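Local atomic coordinates of endo-1,4-beta-mannanase (Eisenia fetida, PDB entry 5Y6T), a protein that probably hydrolyses internal beta-1,4-mannosidic bonds of mannans, as a cold-adapted glycoside hydrolase of family GH5. Residues R67-C72 and L117-T122; E163-P168 and Q202-F207; F23-N28 and Q343-L348; G296-S301 and C321-W326. All coordinates share one frame; numbering follows the deposited sequence.

Contact 1 (R67-C72 and L117-T122)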
loop_
_atom_site.group_PDB
_atom_site.type_symbol
_atom_site.label_atom_id
_atom_site.label_comp_id
_atom_site.label_asym_id
_atom_site.label_seq_id
_atom_site.Cartn_x
_atom_site.Cartn_y
_atom_site.Cartn_z
ATOM N N ARG A 67 2.010 -6.055 -4.332
ATOM C CA ARG A 67 1.362 -4.751 -4.234
ATOM C C ARG A 67 1.293 -4.125 -5.609
ATOM O O ARG A 67 2.289 -4.044 -6.308
ATOM C CB ARG A 67 2.151 -3.847 -3.269
ATOM C CG ARG A 67 1.578 -2.444 -3.034
ATOM C CD ARG A 67 2.292 -1.869 -1.801
ATOM N NE ARG A 67 1.936 -0.485 -1.490
ATOM C CZ ARG A 67 2.676 0.576 -1.809
ATOM N NH1 ARG A 67 3.757 0.496 -2.608
ATOM N NH2 ARG A 67 2.273 1.772 -1.368
ATOM N N ILE A 68 0.120 -3.680 -5.996
ATOM C CA ILE A 68 -0.114 -3.170 -7.338
ATOM C C ILE A 68 -0.963 -1.899 -7.284
ATOM O O ILE A 68 -1.868 -1.723 -6.428
ATOM C CB ILE A 68 -0.820 -4.233 -8.223
ATOM C CG1 ILE A 68 -0.824 -3.746 -9.694
ATOM C CG2 ILE A 68 -2.218 -4.617 -7.719
ATOM C CD1 ILE A 68 -0.963 -4.882 -10.688
ATOM N N TRP A 69 -0.698 -1.001 -8.205
ATOM C CA TRP A 69 -1.304 0.334 -8.183
ATOM C C TRP A 69 -2.306 0.489 -9.304
ATOM O O TRP A 69 -2.084 -0.034 -10.418
ATOM C CB TRP A 69 -0.249 1.392 -8.347
ATOM C CG TRP A 69 0.819 1.503 -7.302
ATOM C CD1 TRP A 69 1.063 0.665 -6.240
ATOM C CD2 TRP A 69 1.796 2.532 -7.223
ATOM N NE1 TRP A 69 2.189 1.104 -5.535
ATOM C CE2 TRP A 69 2.639 2.251 -6.121
ATOM C CE3 TRP A 69 2.082 3.666 -8.000
ATOM C CZ2 TRP A 69 3.725 3.077 -5.773
ATOM C CZ3 TRP A 69 3.140 4.475 -7.635
ATOM C CH2 TRP A 69 3.951 4.180 -6.543
ATOM N N VAL A 70 -3.328 1.294 -9.048
ATOM C CA VAL A 70 -4.444 1.419 -10.017
ATOM C C VAL A 70 -4.577 2.835 -10.537
ATOM O O VAL A 70 -4.078 3.092 -11.648
ATOM C CB VAL A 70 -5.780 0.892 -9.443
ATOM C CG1 VAL A 70 -6.907 0.956 -10.463
ATOM C CG2 VAL A 70 -5.622 -0.537 -8.874
ATOM N N HIS A 71 -5.200 3.772 -9.850
ATOM C CA HIS A 71 -5.449 5.069 -10.479
ATOM C C HIS A 71 -4.196 5.950 -10.606
ATOM O O HIS A 71 -4.131 6.835 -11.513
ATOM C CB HIS A 71 -6.476 5.904 -9.718
ATOM C CG HIS A 71 -7.781 5.206 -9.473
ATOM N ND1 HIS A 71 -8.537 4.656 -10.484
ATOM C CD2 HIS A 71 -8.521 5.110 -8.351
ATOM C CE1 HIS A 71 -9.686 4.209 -9.987
ATOM N NE2 HIS A 71 -9.692 4.464 -8.682
ATOM N N CYS A 72 -3.289 5.794 -9.649
ATOM C CA CYS A 72 -1.996 6.521 -9.659
ATOM C C CYS A 72 -2.253 8.017 -9.539
ATOM O O CYS A 72 -2.812 8.481 -8.523
ATOM C CB CYS A 72 -1.145 6.114 -10.892
ATOM S SG CYS A 72 -0.663 4.366 -10.844
ATOM N N LEU A 117 -5.020 2.478 -4.527
ATOM C CA LEU A 117 -5.853 3.351 -5.370
ATOM C C LEU A 117 -5.124 4.543 -5.985
ATOM O O LEU A 117 -5.089 4.667 -7.220
ATOM C CB LEU A 117 -7.039 3.839 -4.576
ATOM C CG LEU A 117 -8.011 2.808 -4.004
ATOM C CD1 LEU A 117 -9.148 3.441 -3.173
ATOM C CD2 LEU A 117 -8.689 2.017 -5.110
ATOM N N TRP A 118 -4.502 5.343 -5.128
ATOM C CA TRP A 118 -3.985 6.605 -5.526
ATOM C C TRP A 118 -2.492 6.698 -5.262
ATOM O O TRP A 118 -1.982 6.018 -4.377
ATOM C CB TRP A 118 -4.677 7.744 -4.801
ATOM C CG TRP A 118 -6.147 7.768 -4.981
ATOM C CD1 TRP A 118 -7.063 7.414 -4.047
ATOM C CD2 TRP A 118 -6.883 8.277 -6.081
ATOM N NE1 TRP A 118 -8.317 7.637 -4.501
ATOM C CE2 TRP A 118 -8.235 8.209 -5.741
ATOM C CE3 TRP A 118 -6.537 8.851 -7.321
ATOM C CZ2 TRP A 118 -9.248 8.574 -6.629
ATOM C CZ3 TRP A 118 -7.510 9.245 -8.152
ATOM C CH2 TRP A 118 -8.874 9.090 -7.813
ATOM N N ASN A 119 -1.818 7.589 -6.013
ATOM C CA ASN A 119 -0.399 7.910 -5.756
ATOM C C ASN A 119 -0.156 9.294 -5.249
ATOM O O ASN A 119 -0.677 10.279 -5.774
ATOM C CB ASN A 119 0.420 7.675 -7.056
ATOM C CG ASN A 119 1.929 7.648 -6.808
ATOM O OD1 ASN A 119 2.379 7.454 -5.701
ATOM N ND2 ASN A 119 2.703 7.894 -7.865
ATOM N N GLY A 120 0.533 9.333 -4.126
ATOM C CA GLY A 120 1.011 10.497 -3.459
ATOM C C GLY A 120 2.455 10.897 -3.736
ATOM O O GLY A 120 2.919 11.893 -3.214
ATOM N N ALA A 121 3.166 10.079 -4.501
ATOM C CA ALA A 121 4.582 10.271 -4.797
ATOM C C ALA A 121 4.810 11.078 -6.088
ATOM O O ALA A 121 5.964 11.396 -6.448
ATOM C CB ALA A 121 5.284 8.911 -4.810
ATOM N N THR A 122 3.714 11.397 -6.790
ATOM C CA THR A 122 3.791 12.301 -7.931
ATOM C C THR A 122 2.711 13.349 -7.793
ATOM O O THR A 122 1.762 13.202 -7.041
ATOM C CB THR A 122 3.574 11.571 -9.254
ATOM O OG1 THR A 122 2.306 10.875 -9.243
ATOM C CG2 THR A 122 4.780 10.572 -9.529
HETATM O O HOH W 1 -2.305 4.027 -7.389
#

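Contact 2 (E163-P168 and Q202-F207)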
loop_
_atom_site.group_PDB
_atom_site.type_symbol
_atom_site.label_atom_id
_atom_site.label_comp_id
_atom_site.label_asym_id
_atom_site.label_seq_id
_atom_site.Cartn_x
_atom_site.Cartn_y
_atom_site.Cartn_z
ATOM N N GLU A 163 -5.401 -0.197 -0.199
ATOM C CA GLU A 163 -4.565 0.874 0.271
ATOM C C GLU A 163 -4.987 2.140 -0.423
ATOM O O GLU A 163 -5.045 2.201 -1.635
ATOM C CB GLU A 163 -3.065 0.618 -0.013
ATOM C CG GLU A 163 -2.139 1.688 0.442
ATOM C CD GLU A 163 -0.676 1.358 0.271
ATOM O OE1 GLU A 163 -0.331 0.153 0.135
ATOM O OE2 GLU A 163 0.127 2.284 0.268
ATOM N N VAL A 164 -5.391 3.153 0.350
ATOM C CA VAL A 164 -5.901 4.325 -0.305
ATOM C C VAL A 164 -4.881 5.061 -1.131
ATOM O O VAL A 164 -5.237 5.541 -2.192
ATOM C CB VAL A 164 -6.684 5.276 0.682
ATOM C CG1 VAL A 164 -7.046 6.608 0.021
ATOM C CG2 VAL A 164 -7.935 4.544 1.173
ATOM N N MET A 165 -3.721 5.310 -0.539
ATOM C CA MET A 165 -2.727 6.171 -1.153
ATOM C C MET A 165 -1.306 5.779 -0.876
ATOM O O MET A 165 -0.910 5.636 0.278
ATOM C CB MET A 165 -2.955 7.610 -0.752
ATOM C CG MET A 165 -2.024 8.551 -1.496
ATOM S SD MET A 165 -2.120 10.261 -0.930
ATOM C CE MET A 165 -3.785 10.761 -1.421
ATOM N N ASN A 166 -0.517 5.577 -1.929
ATOM C CA ASN A 166 0.912 5.430 -1.757
ATOM C C ASN A 166 1.592 6.719 -1.330
ATOM O O ASN A 166 1.442 7.703 -2.021
ATOM C CB ASN A 166 1.522 4.995 -3.066
ATOM C CG ASN A 166 3.026 4.912 -2.973
ATOM O OD1 ASN A 166 3.552 4.068 -2.246
ATOM N ND2 ASN A 166 3.726 5.786 -3.731
ATOM N N GLU A 167 2.365 6.688 -0.243
ATOM C CA GLU A 167 3.211 7.846 0.162
ATOM C C GLU A 167 2.477 9.197 0.099
ATOM O O GLU A 167 2.864 10.090 -0.622
ATOM C CB GLU A 167 4.469 7.860 -0.697
ATOM C CG GLU A 167 5.292 6.589 -0.485
ATOM C CD GLU A 167 6.651 6.573 -1.167
ATOM O OE1 GLU A 167 6.942 7.537 -1.966
ATOM O OE2 GLU A 167 7.421 5.634 -0.873
ATOM N N PRO A 168 1.482 9.419 0.959
ATOM C CA PRO A 168 0.840 10.722 1.029
ATOM C C PRO A 168 1.801 11.827 1.303
ATOM O O PRO A 168 1.533 12.977 0.961
ATOM C CB PRO A 168 -0.137 10.577 2.190
ATOM C CG PRO A 168 -0.375 9.100 2.334
ATOM C CD PRO A 168 0.918 8.464 1.946
ATOM N N GLN A 202 -4.125 17.550 7.173
ATOM C CA GLN A 202 -5.529 17.285 7.496
ATOM C C GLN A 202 -6.358 16.844 6.300
ATOM O O GLN A 202 -7.228 15.935 6.468
ATOM C CB GLN A 202 -6.155 18.491 8.152
ATOM C CG GLN A 202 -7.603 18.261 8.556
ATOM C CD GLN A 202 -8.635 18.626 7.534
ATOM O OE1 GLN A 202 -8.430 19.532 6.691
ATOM N NE2 GLN A 202 -9.774 17.943 7.608
ATOM N N ARG A 203 -6.119 17.432 5.095
ATOM C CA ARG A 203 -6.899 17.056 3.919
ATOM C C ARG A 203 -6.545 15.639 3.422
ATOM O O ARG A 203 -7.429 14.886 2.988
ATOM C CB ARG A 203 -6.745 18.094 2.811
ATOM C CG ARG A 203 -7.297 19.461 3.177
ATOM C CD ARG A 203 -7.343 20.326 1.936
ATOM N NE ARG A 203 -7.969 21.649 2.109
ATOM C CZ ARG A 203 -9.284 21.890 1.999
ATOM N NH1 ARG A 203 -10.152 20.916 1.763
ATOM N NH2 ARG A 203 -9.726 23.127 2.095
ATOM N N LEU A 204 -5.255 15.270 3.545
ATOM C CA LEU A 204 -4.797 13.923 3.172
ATOM C C LEU A 204 -5.383 12.883 4.094
ATOM O O LEU A 204 -5.915 11.842 3.640
ATOM C CB LEU A 204 -3.289 13.827 3.143
ATOM C CG LEU A 204 -2.654 14.777 2.104
ATOM C CD1 LEU A 204 -1.130 14.747 2.230
ATOM C CD2 LEU A 204 -3.059 14.435 0.672
ATOM N N GLN A 205 -5.273 13.154 5.395
ATOM C CA GLN A 205 -5.919 12.298 6.370
ATOM C C GLN A 205 -7.405 12.136 6.182
ATOM O O GLN A 205 -7.940 11.029 6.348
ATOM C CB GLN A 205 -5.626 12.752 7.808
ATOM C CG GLN A 205 -4.160 12.641 8.235
ATOM C CD GLN A 205 -3.879 13.526 9.446
ATOM O OE1 GLN A 205 -4.308 14.708 9.523
ATOM N NE2 GLN A 205 -3.080 13.018 10.357
ATOM N N SER A 206 -8.106 13.253 5.959
ATOM C CA SER A 206 -9.564 13.187 5.706
ATOM C C SER A 206 -9.884 12.295 4.503
ATOM O O SER A 206 -10.759 11.459 4.569
ATOM C CB SER A 206 -10.113 14.619 5.569
ATOM O OG SER A 206 -11.528 14.563 5.391
ATOM N N PHE A 207 -9.131 12.492 3.405
ATOM C CA PHE A 207 -9.269 11.739 2.130
ATOM C C PHE A 207 -9.106 10.239 2.424
ATOM O O PHE A 207 -9.911 9.435 1.994
ATOM C CB PHE A 207 -8.234 12.301 1.121
ATOM C CG PHE A 207 -8.250 11.692 -0.264
ATOM C CD1 PHE A 207 -9.225 12.058 -1.189
ATOM C CD2 PHE A 207 -7.232 10.890 -0.680
ATOM C CE1 PHE A 207 -9.158 11.620 -2.484
ATOM C CE2 PHE A 207 -7.139 10.454 -1.999
ATOM C CZ PHE A 207 -8.158 10.785 -2.883
#

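Contact 3 (F23-N28 and Q343-L348)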
loop_
_atom_site.group_PDB
_atom_site.type_symbol
_atom_site.label_atom_id
_atom_site.label_comp_id
_atom_site.label_asym_id
_atom_site.label_seq_id
_atom_site.Cartn_x
_atom_site.Cartn_y
_atom_site.Cartn_z
ATOM N N PHE A 23 3.284 -13.964 7.105
ATOM C CA PHE A 23 4.162 -12.859 6.736
ATOM C C PHE A 23 4.011 -12.609 5.238
ATOM O O PHE A 23 4.133 -13.535 4.475
ATOM C CB PHE A 23 5.589 -13.260 7.055
ATOM C CG PHE A 23 6.619 -12.209 6.743
ATOM C CD1 PHE A 23 7.184 -12.143 5.491
ATOM C CD2 PHE A 23 6.981 -11.253 7.713
ATOM C CE1 PHE A 23 8.139 -11.168 5.193
ATOM C CE2 PHE A 23 7.954 -10.302 7.428
ATOM C CZ PHE A 23 8.555 -10.299 6.199
ATOM N N MET A 24 3.798 -11.364 4.821
ATOM C CA MET A 24 3.626 -11.107 3.403
ATOM C C MET A 24 4.996 -10.856 2.760
ATOM O O MET A 24 5.607 -9.795 2.939
ATOM C CB MET A 24 2.737 -9.851 3.185
ATOM C CG MET A 24 1.358 -9.963 3.799
ATOM S SD MET A 24 0.298 -11.177 3.001
ATOM C CE MET A 24 0.582 -12.621 4.044
ATOM N N SER A 25 5.464 -11.818 1.975
ATOM C CA SER A 25 6.736 -11.729 1.304
ATOM C C SER A 25 6.537 -11.646 -0.193
ATOM O O SER A 25 5.917 -12.504 -0.740
ATOM C CB SER A 25 7.608 -12.935 1.620
ATOM O OG SER A 25 8.843 -12.912 0.952
ATOM N N GLY A 26 6.951 -10.564 -0.824
ATOM C CA GLY A 26 6.647 -10.400 -2.216
ATOM C C GLY A 26 7.214 -9.147 -2.812
ATOM O O GLY A 26 8.230 -8.656 -2.352
ATOM N N MET A 27 6.639 -8.725 -3.923
ATOM C CA MET A 27 7.128 -7.535 -4.632
ATOM C C MET A 27 6.026 -6.562 -4.890
ATOM O O MET A 27 4.876 -6.959 -5.153
ATOM C CB MET A 27 7.746 -7.940 -6.006
ATOM C CG MET A 27 8.850 -8.959 -5.899
ATOM S SD MET A 27 9.614 -9.144 -7.559
ATOM C CE MET A 27 10.500 -10.686 -7.377
ATOM N N ASN A 28 6.398 -5.288 -4.879
ATOM C CA ASN A 28 5.612 -4.320 -5.547
ATOM C C ASN A 28 5.720 -4.621 -7.040
ATOM O O ASN A 28 6.837 -4.856 -7.516
ATOM C CB ASN A 28 6.146 -2.917 -5.319
ATOM C CG ASN A 28 5.901 -2.406 -3.937
ATOM O OD1 ASN A 28 4.911 -1.735 -3.711
ATOM N ND2 ASN A 28 6.850 -2.646 -3.035
ATOM N N GLN A 343 15.874 -13.216 -5.248
ATOM C CA GLN A 343 16.797 -13.833 -4.239
ATOM C C GLN A 343 16.240 -13.660 -2.838
ATOM O O GLN A 343 16.375 -14.514 -1.965
ATOM C CB GLN A 343 18.202 -13.284 -4.335
ATOM C CG GLN A 343 18.860 -13.501 -5.690
ATOM C CD GLN A 343 20.251 -12.826 -5.675
ATOM O OE1 GLN A 343 20.369 -11.621 -5.592
ATOM N NE2 GLN A 343 21.275 -13.628 -5.646
ATOM N N GLY A 344 15.642 -12.516 -2.570
ATOM C CA GLY A 344 15.018 -12.348 -1.273
ATOM C C GLY A 344 13.820 -13.178 -1.044
ATOM O O GLY A 344 13.661 -13.661 0.055
ATOM N N LEU A 345 12.970 -13.332 -2.076
ATOM C CA LEU A 345 11.839 -14.233 -1.967
ATOM C C LEU A 345 12.337 -15.647 -1.702
ATOM O O LEU A 345 11.825 -16.351 -0.841
ATOM C CB LEU A 345 10.958 -14.194 -3.191
ATOM C CG LEU A 345 10.418 -12.801 -3.554
ATOM C CD1 LEU A 345 9.473 -13.003 -4.710
ATOM C CD2 LEU A 345 9.741 -12.182 -2.355
ATOM N N ASN A 346 13.366 -16.055 -2.459
ATOM C CA ASN A 346 13.913 -17.382 -2.262
ATOM C C ASN A 346 14.332 -17.627 -0.827
ATOM O O ASN A 346 14.074 -18.679 -0.248
ATOM C CB ASN A 346 15.149 -17.660 -3.114
ATOM C CG ASN A 346 14.964 -17.602 -4.639
ATOM O OD1 ASN A 346 15.990 -17.409 -5.315
ATOM N ND2 ASN A 346 13.765 -17.718 -5.181
ATOM N N HIS A 347 14.984 -16.644 -0.248
ATOM C CA HIS A 347 15.475 -16.757 1.121
ATOM C C HIS A 347 14.395 -17.049 2.168
ATOM O O HIS A 347 14.629 -17.804 3.127
ATOM C CB HIS A 347 16.211 -15.499 1.489
ATOM C CG HIS A 347 16.698 -15.482 2.904
ATOM N ND1 HIS A 347 17.666 -16.340 3.376
ATOM C CD2 HIS A 347 16.317 -14.717 3.964
ATOM C CE1 HIS A 347 17.878 -16.101 4.662
ATOM N NE2 HIS A 347 17.060 -15.132 5.053
ATOM N N LEU A 348 13.207 -16.476 2.010
ATOM C CA LEU A 348 12.105 -16.711 2.971
ATOM C C LEU A 348 11.262 -17.932 2.705
ATOM O O LEU A 348 10.462 -18.342 3.544
ATOM C CB LEU A 348 11.188 -15.492 3.146
ATOM C CG LEU A 348 11.968 -14.288 3.682
ATOM C CD1 LEU A 348 10.992 -13.167 3.904
ATOM C CD2 LEU A 348 12.730 -14.571 4.978
HETATM O O HOH W 2 9.392 -15.527 0.138
#

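Contact 4 (G296-S301 and C321-W326)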
loop_
_atom_site.group_PDB
_atom_site.type_symbol
_atom_site.label_atom_id
_atom_site.label_comp_id
_atom_site.label_asym_id
_atom_site.label_seq_id
_atom_site.Cartn_x
_atom_site.Cartn_y
_atom_site.Cartn_z
ATOM N N GLY A 296 6.860 -2.006 3.304
ATOM C CA GLY A 296 6.071 -2.075 2.038
ATOM C C GLY A 296 6.849 -1.738 0.773
ATOM O O GLY A 296 6.371 -1.943 -0.334
ATOM N N GLU A 297 8.020 -1.089 0.933
ATOM C CA GLU A 297 8.968 -0.876 -0.149
ATOM C C GLU A 297 10.391 -0.760 0.436
ATOM O O GLU A 297 10.601 -0.153 1.479
ATOM C CB GLU A 297 8.738 0.430 -0.866
ATOM C CG GLU A 297 7.422 0.626 -1.621
ATOM C CD GLU A 297 7.317 1.942 -2.391
ATOM O OE1 GLU A 297 8.417 2.603 -2.611
ATOM O OE2 GLU A 297 6.161 2.332 -2.788
ATOM N N PHE A 298 11.335 -1.290 -0.321
ATOM C CA PHE A 298 12.786 -1.136 -0.111
ATOM C C PHE A 298 13.440 -1.766 -1.308
ATOM O O PHE A 298 12.812 -2.478 -2.076
ATOM C CB PHE A 298 13.269 -1.866 1.148
ATOM C CG PHE A 298 12.948 -3.320 1.170
ATOM C CD1 PHE A 298 11.685 -3.817 1.534
ATOM C CD2 PHE A 298 13.843 -4.237 0.681
ATOM C CE1 PHE A 298 11.414 -5.178 1.521
ATOM C CE2 PHE A 298 13.548 -5.576 0.613
ATOM C CZ PHE A 298 12.339 -6.061 0.989
ATOM N N SER A 299 14.756 -1.566 -1.459
ATOM C CA SER A 299 15.424 -2.256 -2.556
ATOM C C SER A 299 16.913 -2.289 -2.209
ATOM O O SER A 299 17.384 -1.529 -1.343
ATOM C CB SER A 299 15.199 -1.544 -3.865
ATOM O OG SER A 299 15.829 -0.290 -3.908
ATOM N N GLN A 300 17.619 -3.222 -2.840
ATOM C CA GLN A 300 19.033 -3.322 -2.676
ATOM C C GLN A 300 19.706 -2.071 -3.295
ATOM O O GLN A 300 20.611 -1.427 -2.702
ATOM C CB GLN A 300 19.523 -4.644 -3.298
ATOM C CG GLN A 300 21.042 -4.874 -3.082
ATOM C CD GLN A 300 21.427 -6.175 -3.723
ATOM O OE1 GLN A 300 21.133 -7.237 -3.181
ATOM N NE2 GLN A 300 22.044 -6.120 -4.875
ATOM N N SER A 301 19.281 -1.756 -4.503
ATOM C CA SER A 301 19.803 -0.572 -5.211
ATOM C C SER A 301 19.520 0.711 -4.457
ATOM O O SER A 301 20.289 1.678 -4.538
ATOM C CB SER A 301 19.298 -0.433 -6.647
ATOM O OG SER A 301 17.895 -0.483 -6.752
ATOM N N CYS A 321 5.431 -7.675 9.606
ATOM C CA CYS A 321 4.475 -8.593 9.072
ATOM C C CYS A 321 4.550 -8.767 7.541
ATOM O O CYS A 321 3.749 -9.455 6.950
ATOM C CB CYS A 321 3.046 -8.228 9.476
ATOM S SG CYS A 321 2.371 -6.727 8.701
ATOM N N GLY A 322 5.516 -8.122 6.926
ATOM C CA GLY A 322 5.734 -8.283 5.506
ATOM C C GLY A 322 6.927 -7.458 5.044
ATOM O O GLY A 322 7.457 -6.593 5.767
ATOM N N ALA A 323 7.319 -7.789 3.801
ATOM C CA ALA A 323 8.366 -7.148 3.081
ATOM C C ALA A 323 8.069 -7.214 1.571
ATOM O O ALA A 323 7.923 -8.294 1.066
ATOM C CB ALA A 323 9.659 -7.854 3.415
ATOM N N TRP A 324 7.892 -6.044 0.945
ATOM C CA TRP A 324 7.667 -5.953 -0.469
ATOM C C TRP A 324 8.751 -5.131 -1.121
ATOM O O TRP A 324 8.844 -3.963 -0.881
ATOM C CB TRP A 324 6.333 -5.358 -0.809
ATOM C CG TRP A 324 5.154 -6.190 -0.335
ATOM C CD1 TRP A 324 5.026 -7.542 -0.391
ATOM C CD2 TRP A 324 3.935 -5.693 0.221
ATOM N NE1 TRP A 324 3.813 -7.906 0.124
ATOM C CE2 TRP A 324 3.132 -6.779 0.508
ATOM C CE3 TRP A 324 3.464 -4.417 0.531
ATOM C CZ2 TRP A 324 1.846 -6.625 1.078
ATOM C CZ3 TRP A 324 2.215 -4.256 1.088
ATOM C CH2 TRP A 324 1.400 -5.349 1.329
ATOM N N SER A 325 9.563 -5.795 -1.967
ATOM C CA SER A 325 10.639 -5.103 -2.675
ATOM C C SER A 325 10.149 -4.205 -3.803
ATOM O O SER A 325 9.028 -4.358 -4.306
ATOM C CB SER A 325 11.635 -6.149 -3.168
ATOM O OG SER A 325 11.037 -7.066 -4.062
ATOM N N TRP A 326 11.032 -3.304 -4.237
ATOM C CA TRP A 326 10.746 -2.339 -5.265
ATOM C C TRP A 326 11.670 -2.631 -6.507
ATOM O O TRP A 326 12.892 -2.543 -6.387
ATOM C CB TRP A 326 10.984 -0.899 -4.769
ATOM C CG TRP A 326 10.524 0.090 -5.770
ATOM C CD1 TRP A 326 11.287 0.757 -6.702
ATOM C CD2 TRP A 326 9.172 0.473 -6.013
ATOM N NE1 TRP A 326 10.468 1.522 -7.539
ATOM C CE2 TRP A 326 9.174 1.400 -7.101
ATOM C CE3 TRP A 326 7.943 0.159 -5.393
ATOM C CZ2 TRP A 326 7.983 1.960 -7.614
ATOM C CZ3 TRP A 326 6.790 0.754 -5.889
ATOM C CH2 TRP A 326 6.831 1.643 -6.981
#

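Contact 1 (R67-C72 and L117-T122)
Trp69 lays the six-membered end of its indole obliquely against the carboxamide of Asn119, the planes 49° apart and Trp69 CZ3 3.5 Å from Asn119 ND2. Asn119 turns CG anti to its own nitrogen (chi1 -166°), which carries the amide toward the tryptophan. Its OD1 takes the backbone N of Ala121 from above the carbonyl plane at 3.0 Å, an Asx turn, and also accepts from Asn166 ND2, while ND2 reaches Tyr34 OH. An alanine in place of Asn119 would probably leave Asn166 ND2 and Ala121 N without this acceptor and open a gap beside the Trp69 ring. Next to this pair along the chain a corner turns at Val70 and His71, and Leu117 O collects the bonds: Cys72 N at 3.2 Å, a weak one from His71 N, and a weak one from a water that in turn accepts from Cys72 N. Asn119 N then binds Cys72 O at 2.8 Å, in parallel register. His71 CD2 lies over one face of Trp118 near the rim, and His71 CB makes an off-centre CH-pi contact, 4.2 Å from the centroid of the six-membered ring; the two rings meet obliquely at 43°. Tyr141 OH bonds His71 NE2, and Gln211 OE1 bonds Trp118 NE1. These are the C-terminal ends of the second and third parallel strands of a (beta/alpha)8 barrel, the end at which GH5 enzymes hold their active site.

Contact 2 (E163-P168 and Q202-F207)
Val164 and Pro168 mark the two places where 163-168 comes nearest the helix 202-207: the CA atoms of Val164 and Phe207 lie 8.5 Å apart, and those of Pro168 and Leu204 6.8 Å. The chain turns a corner at Val164 itself, then runs as a short strand through Met165 and Asn166, and passes Glu167 in a left-handed conformation (phi 46°). No hydrogen bond joins the two segments, so side chains carry the packing. Met165 extends from the backbone with CG anti to its nitrogen and then bends at chi3 (-67°), which delivers its methyl to the helix. There Met165 CE meets Phe207 CE2 at 3.4 Å, the thioether chain crossing the phenyl side chain at about a right angle, and the same methyl touches Leu204 CD2 at 4.3 Å. Val164 adds a looser contact from CG1 to Phe207 CD2. At the other end, Leu204 CD1 lies 3.4 Å from the carbonyl oxygen Pro168 O and also approaches the proline ring at CB. The five touching residues are all buried. Glu163 and Asn166 take no part and instead bond Arg67; Asn166-Glu167 probably corresponds to the Asn-Glu pair of GH5 enzymes, whose glutamate after the fourth strand is the acid/base. Phe207 is further enclosed by Leu131 and Ile132 of helix 126-133 and by the ring of Trp118, while Val164 and Pro168 also rest on Ile208, so helix 201-218 packs outside strands 112-119 and 165-166.

Contact 3 (F23-N28 and Q343-L348)
This is a buried strand-on-helix contact in which the first barrel strand, 24-28, is covered by the helix that follows the last barrel strand. The two segments run antiparallel at 170°, their axes 8.4 Å apart at closest approach. Leu345 reaches the strand with both methyls. Its CD2 comes down on the backbone at Gly26, 3.6 Å from Gly26 N, where the strand has no side chain to offer, while its CD1 meets the methyl of Met27, CE to CD1 3.7 Å. Met27 gets there because its chain is extended beyond CG, and it crosses the leucine obliquely. One turn on, Leu348 crosses Phe23 at about a right angle, with Leu348 CD1 3.7 Å from Phe23 CE1. Tyr316 meets the same phenyl ring edge-to-face and also touches Leu348. Ser25 stands between the two leucines; with OG anti to the backbone nitrogen (chi1 178°), the hydroxyl points at the helix and lies 3.5 Å from Leu345 CD2. It gives its proton to a water at 2.8 Å from Ser25 OG, and that water donates to Leu345 O at 2.7 Å. The chemistry is therefore mostly methyl groups against hydrocarbon, backbone and one serine hydroxyl, with no direct hydrogen bond across. A single water supplies the polar link, satisfying the one hydroxyl in the contact and adding a donor to a helix carbonyl near the C-terminal end.

Contact 4 (G296-S301 and C321-W326)
Phe298 and Trp326 owe their places to different first torsions. With chi1 56°, the phenyl of Phe298 folds back between its own nitrogen and carbonyl carbon and lies along 323-325. With chi1 -173°, Trp326 turns its indole to the side where Glu297 stretches out its extended chain. The two lie side by side, pointing the same way, carboxylate and indole planes 25° apart: Glu297 OE1 sits over one indole face near its rim, and OE2 lies 3.5 Å from Trp326 CZ3, with CD against CE3. Glu297 OE1 bonds Tyr268 OH, and OE2 pairs with Arg67 NH1 and hydrogen-bonds a Tris molecule probably from the crystallisation liquor. An alanine in place of Glu297 is likely to leave Arg67 NH1 without this charge partner and to uncover that part of the Trp326 ring. Ser325 CA sits over one face of Phe298, 4.3 Å from the ring centroid, and Ala323 CB touches Phe298 CE1 at 3.7 Å. In the one hydrogen bond across, Trp326 N to Phe298 O at 2.9 Å, the donor lies nearly in line with the C=O bond, though the N-H is bent away from it. Glu297 CA makes a C-H...O contact with Trp324 O at 3.2 Å. This joins the seventh and eighth (beta/alpha)8-barrel strands at their C-terminal ends; Glu297, ending the seventh, is placed as the nucleophile is in GH5 relatives and is probably catalytic.

From the N terminus, 23-28 comes first, and its partner 343-348 lies near the end, so contact 3 closes a loop spanning almost the whole chain and enclosing the other three. Within it, contacts 1, 2 and 4 follow in series: 67-72 meets 117-122, then 163-168 meets 202-207, then 296-301 meets 321-326, and none cross. Contacts 1 and 4 join barrel strands, whereas contacts 2 and 3 press helices on them, on opposite sides of the chain's centre. Arg67 of contact 1 reaches residues of all three others through the barrel interior, by salt bridges to Glu163 and Glu297 and hydrogen bonds to Asn28 and Asn166.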